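Local coordinates for protein inositol 2-dehydrogenase/D-chiro-inositol 3-dehydrogenase (Lactobacillus casei, PDB 4MIY) that oxidises myo-inositol to 2-keto-myo-inositol, and D-chiro-inositol to its 1-keto product, with NAD as cofactor, at residues Glu138-Thr142 with Gly143-Ala147; Met168-Thr171 with Asp172-His176; Ala201-Asn205 with Glu206-Asp210. All coordinates share one frame; numbering follows the deposited sequence.

Overall arrangement
The three contacts follow one another in series along the chain, and none nests in or crosses another. All lie in the C-terminal alpha/beta region of this Gfo/Idh/MocA-type enzyme. Interaction 1 turns the chain from helix 131-141 toward strand 148-156 of the mixed sheet. Interaction 2 forms the first turns of helix 168-185, between that sheet and the NAD. Interaction 3 folds the loop between strands 189-195 and 212-218. The centres of interactions 2 and 3 are 15 Å apart, but the two do not touch. Interactions 1 and 3 lie farthest apart, with centres 39 Å from each other. Both reach neighbouring subunits, whereas no other protein chain touches interaction 2.

Interaction 1 (Glu138-Thr142 with Gly143-Ala147); sequences EKLDT and GIIGA
The carbonyl group of Leu140 receives the amide of Gly143 from above its plane, with Gly143 N 3.1 Å from Leu140 O and 46° out of that plane. The carbonyl of Lys139 is used differently. Thr142 OG1 donates to it within the carbonyl plane, 2.7 Å from Lys139 O, and Thr142 N is a second donor. Thr142 chi1 is 68°, which sets OG1 between the backbone N and the carbonyl carbon. There it can turn back to Lys139 and also accept a weak bond from Ile144 N at 3.4 Å. The CG2 methyl of Ile144 lies 3.5 Å from Thr142 OG1. Gly143 is the first residue to leave helical backbone angles. Its phi is positive, and a CB there would clash with Thr142 O. A type I beta turn then runs from Gly143 to Gly146. One water ties this turn to the helix: it donates to Leu140 O and Gly146 O and accepts from Ile145 N at 3.0 Å. On the apolar side, the CD1 methyls of Leu140 and Ile145 meet at 3.9 Å as the two side chains cross at a slant. Leu140 and Ile145 both pack on Leu249 of strand 248-250 and Val242 of strand 237-244. Ile144 and Ile145 also pack on Leu260 of a neighbouring subunit. The turn thus carries the chain from helix 131-141 into strand 148-156.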
loop_
_atom_site.group_PDB
_atom_site.type_symbol
_atom_site.label_atom_id
_atom_site.label_comp_id
_atom_site.label_asym_id
_atom_site.label_seq_id
_atom_site.Cartn_x
_atom_site.Cartn_y
_atom_site.Cartn_z
ATOM N N GLU A 138 -3.944 20.692 4.581
ATOM C CA GLU A 138 -3.705 20.934 5.981
ATOM C C GLU A 138 -2.388 20.426 6.476
ATOM O O GLU A 138 -1.699 21.117 7.144
ATOM C CB GLU A 138 -4.869 20.399 6.810
ATOM C CG GLU A 138 -6.138 21.183 6.567
ATOM C CD GLU A 138 -7.310 20.660 7.365
ATOM O OE1 GLU A 138 -7.058 19.990 8.373
ATOM O OE2 GLU A 138 -8.464 20.913 6.973
ATOM N N LYS A 139 -2.004 19.222 6.091
ATOM C CA LYS A 139 -0.703 18.714 6.426
ATOM C C LYS A 139 0.425 19.554 5.844
ATOM O O LYS A 139 1.379 19.796 6.498
ATOM C CB LYS A 139 -0.579 17.254 5.989
ATOM C CG LYS A 139 0.541 16.456 6.589
ATOM C CD LYS A 139 0.382 16.277 8.050
ATOM C CE LYS A 139 1.304 15.252 8.580
ATOM N NZ LYS A 139 1.401 15.351 10.041
ATOM N N LEU A 140 0.289 19.971 4.607
ATOM C CA LEU A 140 1.273 20.810 3.964
ATOM C C LEU A 140 1.475 22.113 4.753
ATOM O O LEU A 140 2.563 22.518 4.999
ATOM C CB LEU A 140 0.825 21.120 2.549
ATOM C CG LEU A 140 1.683 22.108 1.774
ATOM C CD1 LEU A 140 3.052 21.551 1.593
ATOM C CD2 LEU A 140 1.054 22.445 0.457
ATOM N N ASP A 141 0.385 22.665 5.226
ATOM C CA ASP A 141 0.416 23.923 5.934
ATOM C C ASP A 141 1.046 23.851 7.320
ATOM O O ASP A 141 1.364 24.859 7.889
ATOM C CB ASP A 141 -0.979 24.523 5.998
ATOM C CG ASP A 141 -1.473 25.025 4.658
ATOM O OD1 ASP A 141 -0.670 25.155 3.740
ATOM O OD2 ASP A 141 -2.655 25.282 4.542
ATOM N N THR A 142 1.224 22.660 7.867
ATOM C CA THR A 142 1.974 22.506 9.106
ATOM C C THR A 142 3.466 22.791 8.976
ATOM O O THR A 142 4.145 22.944 9.949
ATOM C CB THR A 142 1.824 21.113 9.724
ATOM O OG1 THR A 142 2.449 20.135 8.900
ATOM C CG2 THR A 142 0.383 20.774 9.905
ATOM N N GLY A 143 3.950 22.776 7.753
ATOM C CA GLY A 143 5.361 22.943 7.504
ATOM C C GLY A 143 6.222 21.698 7.518
ATOM O O GLY A 143 7.402 21.786 7.353
ATOM N N ILE A 144 5.600 20.549 7.685
ATOM C CA ILE A 144 6.322 19.314 7.886
ATOM C C ILE A 144 7.232 18.901 6.734
ATOM O O ILE A 144 8.186 18.237 6.959
ATOM C CB ILE A 144 5.369 18.186 8.316
ATOM C CG1 ILE A 144 6.122 16.974 8.839
ATOM C CG2 ILE A 144 4.422 17.828 7.234
ATOM C CD1 ILE A 144 5.308 16.062 9.593
ATOM N N ILE A 145 6.914 19.324 5.516
ATOM C CA ILE A 145 7.800 19.061 4.398
ATOM C C ILE A 145 8.512 20.304 3.856
ATOM O O ILE A 145 9.117 20.279 2.818
ATOM C CB ILE A 145 7.121 18.296 3.233
ATOM C CG1 ILE A 145 6.103 19.167 2.514
ATOM C CG2 ILE A 145 6.548 17.004 3.723
ATOM C CD1 ILE A 145 5.518 18.551 1.304
ATOM N N GLY A 146 8.461 21.363 4.632
ATOM C CA GLY A 146 9.049 22.592 4.180
ATOM C C GLY A 146 8.266 23.235 3.062
ATOM O O GLY A 146 7.127 22.994 2.892
ATOM N N ALA A 147 8.929 24.052 2.278
ATOM C CA ALA A 147 8.275 24.745 1.193
ATOM C C ALA A 147 8.000 23.832 0.005
ATOM O O ALA A 147 8.789 23.019 -0.343
ATOM C CB ALA A 147 9.110 25.917 0.761
HETATM O O HOH W 1 5.315 21.713 4.633
#

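Interaction 2 (Met168-Thr171 with Asp172-His176); sequences MAIT and DTLIH
Asp172 meets Met168 one turn back in helix 168-185, and the two side chains run side by side, pointing the same way. Asp172 OD2 lies 3.3 Å from Met168 CE and 3.6 Å from Met168 CG, so the carboxylate has methionine carbon along one flank. The chain bend at Met168 chi3 (69°) brings CE back to that oxygen. The amide of Asp172 donates to Met168 O at 2.9 Å, a regular alpha-helical bond. Thr173 N adds a weak bond to the same oxygen, and here the helix begins to widen into pi-type turns. Leu174 N reaches Ala169 O at 3.0 Å in a nearly straight bond of 168°, five residues back. The similar bond from Ile175 N to Ile170 O is weak. Thr171 meets Ile175 through its carbonyl, with Thr171 O 3.2 Å from Ile175 CG2. Thr171 OG1 makes a weak hydrogen bond to Glu167 O. Ile170 CD1 and Leu174 CD2 are 3.9 Å apart, and their side chains lie alongside each other. Ile170 also packs on helix 304-323, and Leu174 on strands 212-218 and 223-229. Asp172, whose side chain is about 5 Å from the bound NAD, makes a long, weak ion pair with Lys97. His176 touches the cofactor. Apolar packing and the widened backbone bonding together probably help to place Asp172 and His176 beside NAD.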
loop_
_atom_site.group_PDB
_atom_site.type_symbol
_atom_site.label_atom_id
_atom_site.label_comp_id
_atom_site.label_asym_id
_atom_site.label_seq_id
_atom_site.Cartn_x
_atom_site.Cartn_y
_atom_site.Cartn_z
ATOM N N MET A 168 -12.567 21.848 -23.936
ATOM C CA MET A 168 -13.133 21.290 -22.729
ATOM C C MET A 168 -12.128 20.561 -21.854
ATOM O O MET A 168 -12.351 20.401 -20.694
ATOM C CB MET A 168 -14.295 20.387 -23.065
ATOM C CG MET A 168 -15.539 21.177 -23.419
ATOM S SD MET A 168 -16.758 20.348 -24.408
ATOM C CE MET A 168 -17.369 19.166 -23.297
ATOM N N ALA A 169 -11.015 20.168 -22.431
ATOM C CA ALA A 169 -9.941 19.640 -21.635
ATOM C C ALA A 169 -9.509 20.655 -20.615
ATOM O O ALA A 169 -9.085 20.312 -19.565
ATOM C CB ALA A 169 -8.768 19.232 -22.497
ATOM N N ILE A 170 -9.620 21.921 -20.970
ATOM C CA ILE A 170 -9.370 23.001 -20.029
ATOM C C ILE A 170 -10.639 23.346 -19.229
ATOM O O ILE A 170 -10.657 23.256 -18.050
ATOM C CB ILE A 170 -8.840 24.284 -20.732
ATOM C CG1 ILE A 170 -7.652 24.003 -21.631
ATOM C CG2 ILE A 170 -8.494 25.363 -19.732
ATOM C CD1 ILE A 170 -6.547 23.257 -21.022
ATOM N N THR A 171 -11.702 23.693 -19.913
ATOM C CA THR A 171 -12.804 24.303 -19.244
ATOM C C THR A 171 -13.638 23.346 -18.376
ATOM O O THR A 171 -14.280 23.785 -17.469
ATOM C CB THR A 171 -13.730 25.053 -20.242
ATOM O OG1 THR A 171 -14.233 24.139 -21.195
ATOM C CG2 THR A 171 -13.000 26.102 -20.928
ATOM N N ASP A 172 -13.618 22.065 -18.682
ATOM C CA ASP A 172 -14.402 21.101 -17.948
ATOM C C ASP A 172 -13.556 20.208 -17.017
ATOM O O ASP A 172 -14.014 19.750 -16.025
ATOM C CB ASP A 172 -15.235 20.234 -18.887
ATOM C CG ASP A 172 -16.442 20.969 -19.451
ATOM O OD1 ASP A 172 -16.699 22.100 -19.031
ATOM O OD2 ASP A 172 -17.125 20.418 -20.291
ATOM N N THR A 173 -12.316 20.020 -17.399
ATOM C CA THR A 173 -11.450 19.062 -16.766
ATOM C C THR A 173 -10.323 19.728 -15.964
ATOM O O THR A 173 -10.359 19.725 -14.777
ATOM C CB THR A 173 -10.969 18.053 -17.807
ATOM O OG1 THR A 173 -12.101 17.423 -18.401
ATOM C CG2 THR A 173 -10.100 16.986 -17.179
ATOM N N LEU A 174 -9.376 20.361 -16.626
ATOM C CA LEU A 174 -8.288 21.012 -15.921
ATOM C C LEU A 174 -8.725 22.151 -14.990
ATOM O O LEU A 174 -8.027 22.528 -14.117
ATOM C CB LEU A 174 -7.219 21.508 -16.915
ATOM C CG LEU A 174 -5.925 22.086 -16.363
ATOM C CD1 LEU A 174 -5.076 21.060 -15.607
ATOM C CD2 LEU A 174 -5.110 22.692 -17.490
ATOM N N ILE A 175 -9.896 22.664 -15.237
ATOM C CA ILE A 175 -10.409 23.776 -14.471
ATOM C C ILE A 175 -10.390 23.491 -12.975
ATOM O O ILE A 175 -10.201 24.364 -12.198
ATOM C CB ILE A 175 -11.823 24.191 -14.960
ATOM C CG1 ILE A 175 -12.216 25.582 -14.438
ATOM C CG2 ILE A 175 -12.839 23.153 -14.633
ATOM C CD1 ILE A 175 -11.444 26.623 -15.004
ATOM N N HIS A 176 -10.567 22.235 -12.622
ATOM C CA HIS A 176 -10.548 21.803 -11.251
ATOM C C HIS A 176 -9.169 21.949 -10.619
ATOM O O HIS A 176 -9.045 22.432 -9.542
ATOM C CB HIS A 176 -11.088 20.379 -11.130
ATOM C CG HIS A 176 -12.540 20.289 -11.426
ATOM N ND1 HIS A 176 -13.490 20.787 -10.577
ATOM C CD2 HIS A 176 -13.206 19.809 -12.493
ATOM C CE1 HIS A 176 -14.683 20.594 -11.094
ATOM N NE2 HIS A 176 -14.540 19.982 -12.248
#

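Interaction 3 (Ala201-Asn205 with Glu206-Asp210); sequences AEVRN and EGLHD
Val203 packs against Leu208 and Asp210 where the chain doubles back through a type II beta turn, Asn205 to Leu208. The turn is closed by Leu208 N donating to Asn205 O at 3.2 Å, with the donor 41° out of the carbonyl plane. Gly207 takes the third position with positive phi, as is usual in this turn. The tight part lies within the bend. The two methyls of Val203 split there: CG1 approaches Leu208 O at 3.6 Å and Leu208 CB at 4.1 Å, while CG2 goes to Asp210. A chi1 of 174°, with CG1 anti to the backbone N, sets this split. A glycine in place of Val203 would remove both methyls and is likely to open a gap beside Leu208 and Asp210. Asn205 CB meets Leu208 CB at 4.0 Å. The Asn205 side-chain amide is held by other loop residues: ND2 is hydrogen-bonded to Ala161 O and Tyr164 O. Asp210 OD2 is hydrogen-bonded to Thr231 OG1, and OD1 to Val230 N. The outer side is looser. Glu206 is exposed, with its chain extended beyond CG, and it meets 201-205 mainly through backbone and CB. Arg204, also exposed, points its CB away from 206-210. At the start of 201-205, Ala201 N is hydrogen-bonded to Glu245 OE2 of a neighbouring subunit. At the far end of the bend, Val203 CG2 sits 3.6 Å from Asp210 CB.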
loop_
_atom_site.group_PDB
_atom_site.type_symbol
_atom_site.label_atom_id
_atom_site.label_comp_id
_atom_site.label_asym_id
_atom_site.label_seq_id
_atom_site.Cartn_x
_atom_site.Cartn_y
_atom_site.Cartn_z
ATOM N N ALA A 201 -4.474 6.652 -29.470
ATOM C CA ALA A 201 -5.348 5.998 -30.422
ATOM C C ALA A 201 -6.766 5.867 -29.960
ATOM O O ALA A 201 -7.609 5.510 -30.736
ATOM C CB ALA A 201 -4.797 4.653 -30.793
ATOM N N GLU A 202 -7.033 6.165 -28.698
ATOM C CA GLU A 202 -8.372 6.033 -28.159
ATOM C C GLU A 202 -9.271 7.234 -28.423
ATOM O O GLU A 202 -10.436 7.153 -28.202
ATOM C CB GLU A 202 -8.378 5.720 -26.659
ATOM C CG GLU A 202 -7.641 4.497 -26.227
ATOM C CD GLU A 202 -8.192 3.225 -26.787
ATOM O OE1 GLU A 202 -7.398 2.384 -27.223
ATOM O OE2 GLU A 202 -9.396 3.074 -26.793
ATOM N N VAL A 203 -8.716 8.314 -28.922
ATOM C CA VAL A 203 -9.470 9.510 -29.190
ATOM C C VAL A 203 -10.359 9.338 -30.419
ATOM O O VAL A 203 -9.917 8.881 -31.429
ATOM C CB VAL A 203 -8.563 10.738 -29.375
ATOM C CG1 VAL A 203 -9.365 11.909 -29.782
ATOM C CG2 VAL A 203 -7.822 11.075 -28.107
ATOM N N ARG A 204 -11.619 9.695 -30.267
ATOM C CA ARG A 204 -12.631 9.517 -31.282
ATOM C C ARG A 204 -13.239 10.846 -31.662
ATOM O O ARG A 204 -14.174 10.887 -32.431
ATOM C CB ARG A 204 -13.741 8.632 -30.742
ATOM C CG ARG A 204 -13.367 7.211 -30.506
ATOM C CD ARG A 204 -12.863 6.610 -31.770
ATOM N NE ARG A 204 -13.772 5.688 -32.431
ATOM C CZ ARG A 204 -13.978 5.674 -33.749
ATOM N NH1 ARG A 204 -13.335 6.527 -34.519
ATOM N NH2 ARG A 204 -14.815 4.815 -34.302
ATOM N N ASN A 205 -12.723 11.921 -31.094
ATOM C CA ASN A 205 -13.337 13.215 -31.213
ATOM C C ASN A 205 -12.529 14.193 -32.020
ATOM O O ASN A 205 -11.378 14.402 -31.741
ATOM C CB ASN A 205 -13.565 13.829 -29.824
ATOM C CG ASN A 205 -14.620 13.113 -29.021
ATOM O OD1 ASN A 205 -14.872 11.963 -29.212
ATOM N ND2 ASN A 205 -15.225 13.814 -28.124
ATOM N N GLU A 206 -13.163 14.833 -32.978
ATOM C CA GLU A 206 -12.458 15.779 -33.801
ATOM C C GLU A 206 -11.852 16.895 -32.992
ATOM O O GLU A 206 -12.502 17.531 -32.236
ATOM C CB GLU A 206 -13.365 16.353 -34.907
ATOM C CG GLU A 206 -12.649 17.157 -35.979
ATOM C CD GLU A 206 -13.578 17.743 -37.059
ATOM O OE1 GLU A 206 -13.093 17.975 -38.169
ATOM O OE2 GLU A 206 -14.743 18.012 -36.732
ATOM N N GLY A 207 -10.563 17.087 -33.207
ATOM C CA GLY A 207 -9.841 18.204 -32.653
ATOM C C GLY A 207 -9.299 18.006 -31.247
ATOM O O GLY A 207 -8.553 18.786 -30.788
ATOM N N LEU A 208 -9.719 16.947 -30.599
ATOM C CA LEU A 208 -9.286 16.671 -29.241
ATOM C C LEU A 208 -7.924 16.071 -29.181
ATOM O O LEU A 208 -7.675 15.045 -29.758
ATOM C CB LEU A 208 -10.265 15.728 -28.585
ATOM C CG LEU A 208 -9.892 15.249 -27.191
ATOM C CD1 LEU A 208 -9.814 16.445 -26.287
ATOM C CD2 LEU A 208 -10.901 14.222 -26.699
ATOM N N HIS A 209 -7.042 16.757 -28.487
ATOM C CA HIS A 209 -5.747 16.220 -28.154
ATOM C C HIS A 209 -5.839 15.562 -26.796
ATOM O O HIS A 209 -6.347 16.139 -25.879
ATOM C CB HIS A 209 -4.717 17.316 -28.065
ATOM C CG HIS A 209 -4.456 18.001 -29.359
ATOM N ND1 HIS A 209 -3.450 17.618 -30.211
ATOM C CD2 HIS A 209 -5.072 19.049 -29.944
ATOM C CE1 HIS A 209 -3.448 18.415 -31.263
ATOM N NE2 HIS A 209 -4.423 19.290 -31.128
ATOM N N ASP A 210 -5.351 14.341 -26.724
ATOM C CA ASP A 210 -5.296 13.593 -25.495
ATOM C C ASP A 210 -4.150 12.608 -25.557
ATOM O O ASP A 210 -4.053 11.844 -26.455
ATOM C CB ASP A 210 -6.595 12.854 -25.281
ATOM C CG ASP A 210 -6.756 12.320 -23.864
ATOM O OD1 ASP A 210 -6.590 13.086 -22.926
ATOM O OD2 ASP A 210 -7.062 11.163 -23.742
#